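PDB 5FF5: PaaA from Enterobacter agglomerans, which acts in building the bicyclic core of pantocin A and, as a ThiF-family E1-like enzyme, probably adenylates its peptide substrate. Local coordinates for residues D163-E168 with F208-P213; A136-G141 with T226-A231. All blocks are in the same frame, centred on the assembly; numbering follows the deposited sequence.

Contact 1: residues D163-E168 with F208-P213; sequences DGDDVE and FEFASP
Gly164 lies between two phenylalanine rings, those of Phe208 and Phe210, which approach it from opposite sides. The clearest apolar contact is a CH-pi interaction: Gly164 CA sits 3.8 Å from the centroid of the Phe210 ring, 13° off the ring normal, so one face of the ring covers the glycine. With CG anti to its own carbonyl carbon (chi1 -65°), Phe210 extends its ring over the backbone of residues 163-168. The rim of the same ring turns to Asp165, whose OD1 lies in the ring plane at the edge, 3.2 Å from Phe210 CZ. There the carboxylate stands almost perpendicular to the ring, the planes 84° apart, and the weakly positive ring edge would favour the oxygen's approach. Asp165 OD2 has a second partner in Lys187, a long, weak ion pair.

Phe208 also meets the backbone, at the peptide of Asp163 and Gly164. Its CG is anti to the backbone N, which carries the ring alongside Gly164, with the carbonyl oxygen of Asp163 near the ring plane at its edge. That oxygen also receives a CA-H...O contact from Phe208 CA at 3.3 Å, and Glu209 N lies 3.2 Å from Asp163 O.

Within residues 163-168, Asp163 OD1 accepts from Asp165 N at 2.6 Å, met almost head-on at the oxygen, closing an Asx turn that shapes the backbone at Gly164. Glu209 points away from residues 163-168 and forms a salt bridge with Arg217 of helix 215-222.

The two loops follow the adjacent strands 158-162 and 203-207 at the C-terminal edge of a Rossmann-type parallel sheet. Asp163, directly after strand 158-162, occupies the place of the acidic residue that follows the second strand in many nucleotide-binding Rossmann folds.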
ATOM      1  N   ASP A 163      21.711  -0.802   9.187  1.00 42.09           N
ATOM      2  CA  ASP A 163      21.084  -0.410  10.443  1.00 42.09           C
ATOM      3  C   ASP A 163      21.733  -1.017  11.689  1.00 59.05           C
ATOM      4  O   ASP A 163      22.084  -2.202  11.720  1.00 55.63           O
ATOM      5  CB  ASP A 163      19.612  -0.787  10.394  1.00 51.72           C
ATOM      6  CG  ASP A 163      18.811  -0.185  11.521  1.00 59.00           C
ATOM      7  OD1 ASP A 163      18.948  -0.678  12.666  1.00 60.43           O
ATOM      8  OD2 ASP A 163      18.042   0.769  11.256  1.00 54.09           O
ATOM      9  N   GLY A 164      21.870  -0.202  12.732  1.00 61.44           N
ATOM     10  CA  GLY A 164      22.517  -0.648  13.952  1.00 54.80           C
ATOM     11  C   GLY A 164      21.582  -0.954  15.113  1.00 58.83           C
ATOM     12  O   GLY A 164      22.048  -1.215  16.230  1.00 50.26           O
ATOM     13  N   ASP A 165      20.270  -0.908  14.870  1.00 55.79           N
ATOM     14  CA  ASP A 165      19.304  -1.141  15.950  1.00 50.85           C
ATOM     15  C   ASP A 165      18.895  -2.582  16.144  1.00 52.55           C
ATOM     16  O   ASP A 165      19.197  -3.467  15.339  1.00 54.94           O
ATOM     17  CB  ASP A 165      18.027  -0.345  15.741  1.00 55.02           C
ATOM     18  CG  ASP A 165      18.118   1.057  16.272  1.00 66.81           C
ATOM     19  OD1 ASP A 165      18.981   1.299  17.144  1.00 71.41           O
ATOM     20  OD2 ASP A 165      17.288   1.902  15.844  1.00 75.21           O
ATOM     21  N   ASP A 166      18.157  -2.790  17.221  1.00 47.88           N
ATOM     22  CA  ASP A 166      17.588  -4.088  17.501  1.00 52.91           C
ATOM     23  C   ASP A 166      16.087  -3.906  17.735  1.00 52.86           C
ATOM     24  O   ASP A 166      15.630  -2.823  18.101  1.00 55.50           O
ATOM     25  CB  ASP A 166      18.272  -4.726  18.699  1.00 49.72           C
ATOM     26  CG  ASP A 166      17.976  -3.995  19.982  1.00 67.54           C
ATOM     27  OD1 ASP A 166      17.837  -2.742  19.949  1.00 73.47           O
ATOM     28  OD2 ASP A 166      17.856  -4.679  21.023  1.00 80.45           O
ATOM     29  N   VAL A 167      15.324  -4.968  17.524  1.00 52.03           N
ATOM     30  CA  VAL A 167      13.868  -4.871  17.530  1.00 54.13           C
ATOM     31  C   VAL A 167      13.319  -4.671  18.936  1.00 59.20           C
ATOM     32  O   VAL A 167      13.684  -5.405  19.857  1.00 61.69           O
ATOM     33  CB  VAL A 167      13.237  -6.133  16.926  1.00 50.58           C
ATOM     34  CG1 VAL A 167      11.719  -6.095  17.061  1.00 48.62           C
ATOM     35  CG2 VAL A 167      13.685  -6.308  15.475  1.00 48.62           C
ATOM     36  N   GLU A 168      12.439  -3.685  19.094  1.00 56.58           N
ATOM     37  CA  GLU A 168      11.761  -3.444  20.371  1.00 52.34           C
ATOM     38  C   GLU A 168      10.314  -3.854  20.256  1.00 49.37           C
ATOM     39  O   GLU A 168       9.789  -3.960  19.154  1.00 60.84           O
ATOM     40  CB  GLU A 168      11.805  -1.966  20.760  1.00 59.94           C
ATOM     41  CG  GLU A 168      13.171  -1.342  20.894  1.00 69.17           C
ATOM     42  CD  GLU A 168      13.074   0.152  21.168  1.00 82.68           C
ATOM     43  OE1 GLU A 168      11.943   0.636  21.460  1.00 62.80           O
ATOM     44  OE2 GLU A 168      14.122   0.836  21.072  1.00 92.56           O
ATOM     45  N   PHE A 208      25.236  -4.408  10.090  1.00 55.47           N
ATOM     46  CA  PHE A 208      24.788  -4.053  11.415  1.00 51.26           C
ATOM     47  C   PHE A 208      25.602  -2.880  11.904  1.00 54.45           C
ATOM     48  O   PHE A 208      26.579  -3.058  12.625  1.00 50.60           O
ATOM     49  CB  PHE A 208      24.893  -5.231  12.376  1.00 48.49           C
ATOM     50  CG  PHE A 208      24.470  -4.893  13.768  1.00 53.18           C
ATOM     51  CD1 PHE A 208      23.368  -4.085  13.981  1.00 57.04           C
ATOM     52  CD2 PHE A 208      25.131  -5.418  14.861  1.00 49.88           C
ATOM     53  CE1 PHE A 208      22.961  -3.765  15.260  1.00 51.09           C
ATOM     54  CE2 PHE A 208      24.719  -5.104  16.141  1.00 46.66           C
ATOM     55  CZ  PHE A 208      23.630  -4.273  16.339  1.00 45.43           C
ATOM     56  N   GLU A 209      25.218  -1.687  11.454  1.00 52.91           N
ATOM     57  CA  GLU A 209      25.881  -0.453  11.852  1.00 50.15           C
ATOM     58  C   GLU A 209      25.051   0.747  11.435  1.00 52.69           C
ATOM     59  O   GLU A 209      24.256   0.639  10.516  1.00 58.39           O
ATOM     60  CB  GLU A 209      27.242  -0.375  11.198  1.00 49.55           C
ATOM     61  CG  GLU A 209      27.181  -0.074   9.710  1.00 50.35           C
ATOM     62  CD  GLU A 209      28.563   0.011   9.074  1.00 63.56           C
ATOM     63  OE1 GLU A 209      29.112  -1.065   8.742  1.00 59.43           O
ATOM     64  OE2 GLU A 209      29.113   1.137   8.942  1.00 64.66           O
ATOM     65  N   PHE A 210      25.260   1.905  12.055  1.00 58.69           N
ATOM     66  CA  PHE A 210      24.606   3.120  11.560  1.00 61.53           C
ATOM     67  C   PHE A 210      25.501   3.816  10.539  1.00 60.53           C
ATOM     68  O   PHE A 210      26.694   3.527  10.443  1.00 74.37           O
ATOM     69  CB  PHE A 210      24.244   4.092  12.683  1.00 55.72           C
ATOM     70  CG  PHE A 210      23.217   3.570  13.647  1.00 65.36           C
ATOM     71  CD1 PHE A 210      21.869   3.559  13.291  1.00 72.42           C
ATOM     72  CD2 PHE A 210      23.578   3.127  14.911  1.00 60.21           C
ATOM     73  CE1 PHE A 210      20.895   3.097  14.170  1.00 70.37           C
ATOM     74  CE2 PHE A 210      22.610   2.655  15.802  1.00 65.63           C
ATOM     75  CZ  PHE A 210      21.266   2.642  15.433  1.00 69.32           C
ATOM     76  N   ALA A 211      24.923   4.716   9.759  1.00 56.46           N
ATOM     77  CA  ALA A 211      25.704   5.467   8.788  1.00 63.69           C
ATOM     78  C   ALA A 211      26.465   6.608   9.460  1.00 73.24           C
ATOM     79  O   ALA A 211      25.858   7.572   9.941  1.00 79.75           O
ATOM     80  CB  ALA A 211      24.816   6.000   7.697  1.00 59.39           C
ATOM     81  N   SER A 212      27.788   6.488   9.516  1.00 67.54           N
ATOM     82  CA  SER A 212      28.625   7.568  10.026  1.00 66.42           C
ATOM     83  C   SER A 212      28.908   8.547   8.903  1.00 64.46           C
ATOM     84  O   SER A 212      28.952   8.156   7.738  1.00 61.91           O
ATOM     85  CB  SER A 212      29.943   7.033  10.569  1.00 65.62           C
ATOM     86  OG  SER A 212      30.679   6.392   9.534  1.00 66.58           O
ATOM     87  N   PRO A 213      29.140   9.818   9.245  1.00 64.90           N
ATOM     88  CA  PRO A 213      29.489  10.771   8.193  1.00 61.73           C
ATOM     89  C   PRO A 213      30.940  10.631   7.734  1.00 57.37           C
ATOM     90  O   PRO A 213      31.611  11.649   7.612  1.00 57.45           O
ATOM     91  CB  PRO A 213      29.252  12.128   8.861  1.00 60.28           C
ATOM     92  CG  PRO A 213      29.505  11.869  10.302  1.00 65.72           C
ATOM     93  CD  PRO A 213      29.076  10.450  10.573  1.00 66.57           C
TER

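Contact 2: residues A136-G141 with T226-A231; sequences AIFGMG and TFIILA
A parallel strand pair in the middle of the Rossmann-type sheet joins residues 136-138, which lead into a glycine-rich turn, to residues 227-229. Over these short segments the axes run 5.0 Å apart at an angle of 19°. Ala136 pairs with Ile228 and Ile137 with Ile229. The backbone of 136-138 gives and takes in turn: Ala136 N donates to Phe227 O at 3.1 Å, Ile229 N donates almost straight to Ala136 O at 3.1 Å, and a weak bond runs from Phe138 N to Ile229 O at 3.3 Å.

Ile137 and Ile229 share one face of the sheet, packed against helix 142-153, where Ala148 and Leu151 receive them. Ala136 and Ile228 lie on the other face. Beyond Phe138, Gly139 and Gly141 fit a GxGxxG pattern, with Gly141 at the N-cap of that helix, consistent with a nucleotide-binding turn as in other E1-like enzymes.

Phe138 has CG anti to its carbonyl carbon (chi1 -76°), which tilts the projecting ring back toward Ile228. Its edge meets the branch methyl of Ile228, with Phe138 CE2 4.2 Å from Ile228 CG2.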
ATOM      1  N   ALA A 136      19.915   0.083  -2.057  1.00 42.67           N
ATOM      2  CA  ALA A 136      20.464   0.221  -0.717  1.00 42.09           C
ATOM      3  C   ALA A 136      19.546   1.107   0.077  1.00 42.09           C
ATOM      4  O   ALA A 136      19.142   2.168  -0.375  1.00 49.52           O
ATOM      5  CB  ALA A 136      21.867   0.784  -0.752  1.00 42.09           C
ATOM      6  N   ILE A 137      19.191   0.650   1.259  1.00 44.80           N
ATOM      7  CA  ILE A 137      18.239   1.355   2.100  1.00 46.87           C
ATOM      8  C   ILE A 137      18.898   1.713   3.415  1.00 49.14           C
ATOM      9  O   ILE A 137      19.432   0.851   4.111  1.00 48.69           O
ATOM     10  CB  ILE A 137      16.972   0.520   2.354  1.00 42.09           C
ATOM     11  CG1 ILE A 137      16.433  -0.006   1.027  1.00 52.45           C
ATOM     12  CG2 ILE A 137      15.904   1.356   3.000  1.00 43.95           C
ATOM     13  CD1 ILE A 137      15.235  -0.919   1.179  1.00 54.89           C
ATOM     14  N   PHE A 138      18.909   3.003   3.719  1.00 46.75           N
ATOM     15  CA  PHE A 138      19.590   3.488   4.896  1.00 42.09           C
ATOM     16  C   PHE A 138      18.612   3.651   6.031  1.00 42.09           C
ATOM     17  O   PHE A 138      17.943   4.659   6.128  1.00 54.31           O
ATOM     18  CB  PHE A 138      20.324   4.803   4.581  1.00 42.40           C
ATOM     19  CG  PHE A 138      21.590   4.599   3.797  1.00 42.36           C
ATOM     20  CD1 PHE A 138      22.797   4.416   4.451  1.00 46.89           C
ATOM     21  CD2 PHE A 138      21.564   4.525   2.420  1.00 42.09           C
ATOM     22  CE1 PHE A 138      23.951   4.190   3.746  1.00 44.55           C
ATOM     23  CE2 PHE A 138      22.705   4.296   1.709  1.00 42.09           C
ATOM     24  CZ  PHE A 138      23.903   4.132   2.370  1.00 49.42           C
ATOM     25  N   GLY A 139      18.528   2.644   6.885  1.00 42.09           N
ATOM     26  CA  GLY A 139      17.692   2.721   8.070  1.00 49.52           C
ATOM     27  C   GLY A 139      16.457   1.835   7.979  1.00 58.97           C
ATOM     28  O   GLY A 139      15.655   1.970   7.047  1.00 54.57           O
HETATM   29  N   MSE A 140      16.294   0.931   8.941  1.00 49.25           N
HETATM   30  CA  MSE A 140      15.156   0.024   8.916  1.00 50.69           C
HETATM   31  C   MSE A 140      14.098   0.362   9.975  1.00 56.17           C
HETATM   32  O   MSE A 140      13.561  -0.518  10.657  1.00 55.81           O
HETATM   33  CB  MSE A 140      15.645  -1.411   9.065  1.00 49.78           C
HETATM   34  CG  MSE A 140      16.464  -1.889   7.861  1.00 59.75           C
HETATM   35 SE   MSE A 140      15.447  -2.067   6.178  1.00 65.12          SE
HETATM   36  CE  MSE A 140      16.081  -0.453   5.312  1.00 48.90           C
ATOM     37  N   GLY A 141      13.811   1.652  10.096  1.00 48.21           N
ATOM     38  CA  GLY A 141      12.671   2.133  10.851  1.00 52.15           C
ATOM     39  C   GLY A 141      11.394   1.901  10.056  1.00 58.33           C
ATOM     40  O   GLY A 141      11.338   1.033   9.175  1.00 50.84           O
ATOM     41  N   THR A 226      22.550   0.224  -7.383  1.00 46.28           N
ATOM     42  CA  THR A 226      22.054   0.798  -8.604  1.00 42.09           C
ATOM     43  C   THR A 226      20.958   1.835  -8.320  1.00 42.09           C
ATOM     44  O   THR A 226      20.574   2.596  -9.194  1.00 51.89           O
ATOM     45  CB  THR A 226      21.587  -0.317  -9.500  1.00 49.45           C
ATOM     46  OG1 THR A 226      20.598  -1.079  -8.804  1.00 59.38           O
ATOM     47  CG2 THR A 226      22.765  -1.234  -9.800  1.00 42.09           C
ATOM     48  N   PHE A 227      20.491   1.877  -7.077  1.00 42.09           N
ATOM     49  CA  PHE A 227      19.450   2.807  -6.642  1.00 42.09           C
ATOM     50  C   PHE A 227      19.580   3.030  -5.134  1.00 42.09           C
ATOM     51  O   PHE A 227      19.982   2.125  -4.419  1.00 45.29           O
ATOM     52  CB  PHE A 227      18.054   2.261  -6.963  1.00 47.69           C
ATOM     53  CG  PHE A 227      17.051   3.320  -7.314  1.00 47.80           C
ATOM     54  CD1 PHE A 227      16.625   3.484  -8.617  1.00 46.19           C
ATOM     55  CD2 PHE A 227      16.517   4.139  -6.332  1.00 45.73           C
ATOM     56  CE1 PHE A 227      15.704   4.464  -8.932  1.00 46.12           C
ATOM     57  CE2 PHE A 227      15.602   5.128  -6.646  1.00 42.09           C
ATOM     58  CZ  PHE A 227      15.196   5.289  -7.942  1.00 42.09           C
ATOM     59  N   ILE A 228      19.235   4.217  -4.640  1.00 42.09           N
ATOM     60  CA  ILE A 228      19.326   4.483  -3.203  1.00 45.40           C
ATOM     61  C   ILE A 228      18.037   5.104  -2.656  1.00 51.08           C
ATOM     62  O   ILE A 228      17.460   6.027  -3.253  1.00 49.06           O
ATOM     63  CB  ILE A 228      20.525   5.437  -2.857  1.00 42.70           C
ATOM     64  CG1 ILE A 228      21.864   4.754  -3.115  1.00 42.09           C
ATOM     65  CG2 ILE A 228      20.445   5.904  -1.420  1.00 42.09           C
ATOM     66  CD1 ILE A 228      23.015   5.619  -2.915  1.00 42.09           C
ATOM     67  N   ILE A 229      17.619   4.610  -1.492  1.00 46.92           N
ATOM     68  CA  ILE A 229      16.469   5.134  -0.768  1.00 46.56           C
ATOM     69  C   ILE A 229      16.963   5.618   0.579  1.00 50.27           C
ATOM     70  O   ILE A 229      17.616   4.851   1.287  1.00 50.55           O
ATOM     71  CB  ILE A 229      15.373   4.051  -0.546  1.00 53.89           C
ATOM     72  CG1 ILE A 229      14.947   3.409  -1.875  1.00 53.05           C
ATOM     73  CG2 ILE A 229      14.186   4.624   0.224  1.00 46.00           C
ATOM     74  CD1 ILE A 229      13.876   2.340  -1.743  1.00 46.12           C
ATOM     75  N   LEU A 230      16.656   6.865   0.935  1.00 42.09           N
ATOM     76  CA  LEU A 230      17.045   7.418   2.234  1.00 48.35           C
ATOM     77  C   LEU A 230      16.024   8.444   2.650  1.00 59.42           C
ATOM     78  O   LEU A 230      15.188   8.837   1.849  1.00 67.73           O
ATOM     79  CB  LEU A 230      18.441   8.058   2.231  1.00 49.20           C
ATOM     80  CG  LEU A 230      18.815   9.195   1.275  1.00 58.93           C
ATOM     81  CD1 LEU A 230      18.752   8.695  -0.132  1.00 68.92           C
ATOM     82  CD2 LEU A 230      17.976  10.477   1.453  1.00 50.31           C
ATOM     83  N   ALA A 231      16.122   8.919   3.888  1.00 65.66           N
ATOM     84  CA  ALA A 231      15.100   9.792   4.449  1.00 59.36           C
ATOM     85  C   ALA A 231      15.341  11.255   4.138  1.00 62.98           C
ATOM     86  O   ALA A 231      16.406  11.645   3.670  1.00 59.00           O
ATOM     87  CB  ALA A 231      15.012   9.599   5.949  1.00 66.74           C
TER

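In the fold
From the N terminus, the chain passes the small N-terminal region and enters the ThiF-family part. Strand 134-138 opens the larger loop, which contact 2 closes when strand 227-229 comes to lie beside it. Nested within that loop, contact 1 joins the loop after strand 158-162 to the loop after strand 203-207. The sheet order 203-207, 158-162, 134-138, 227-229 thus places contact 2 further into the sheet and contact 1 at its outer edge, their centres about 12 Å apart. They touch directly: Asp163 OD2 probably accepts a hydrogen bond from Met140 N, and Ala211 packs on the Phe138 ring.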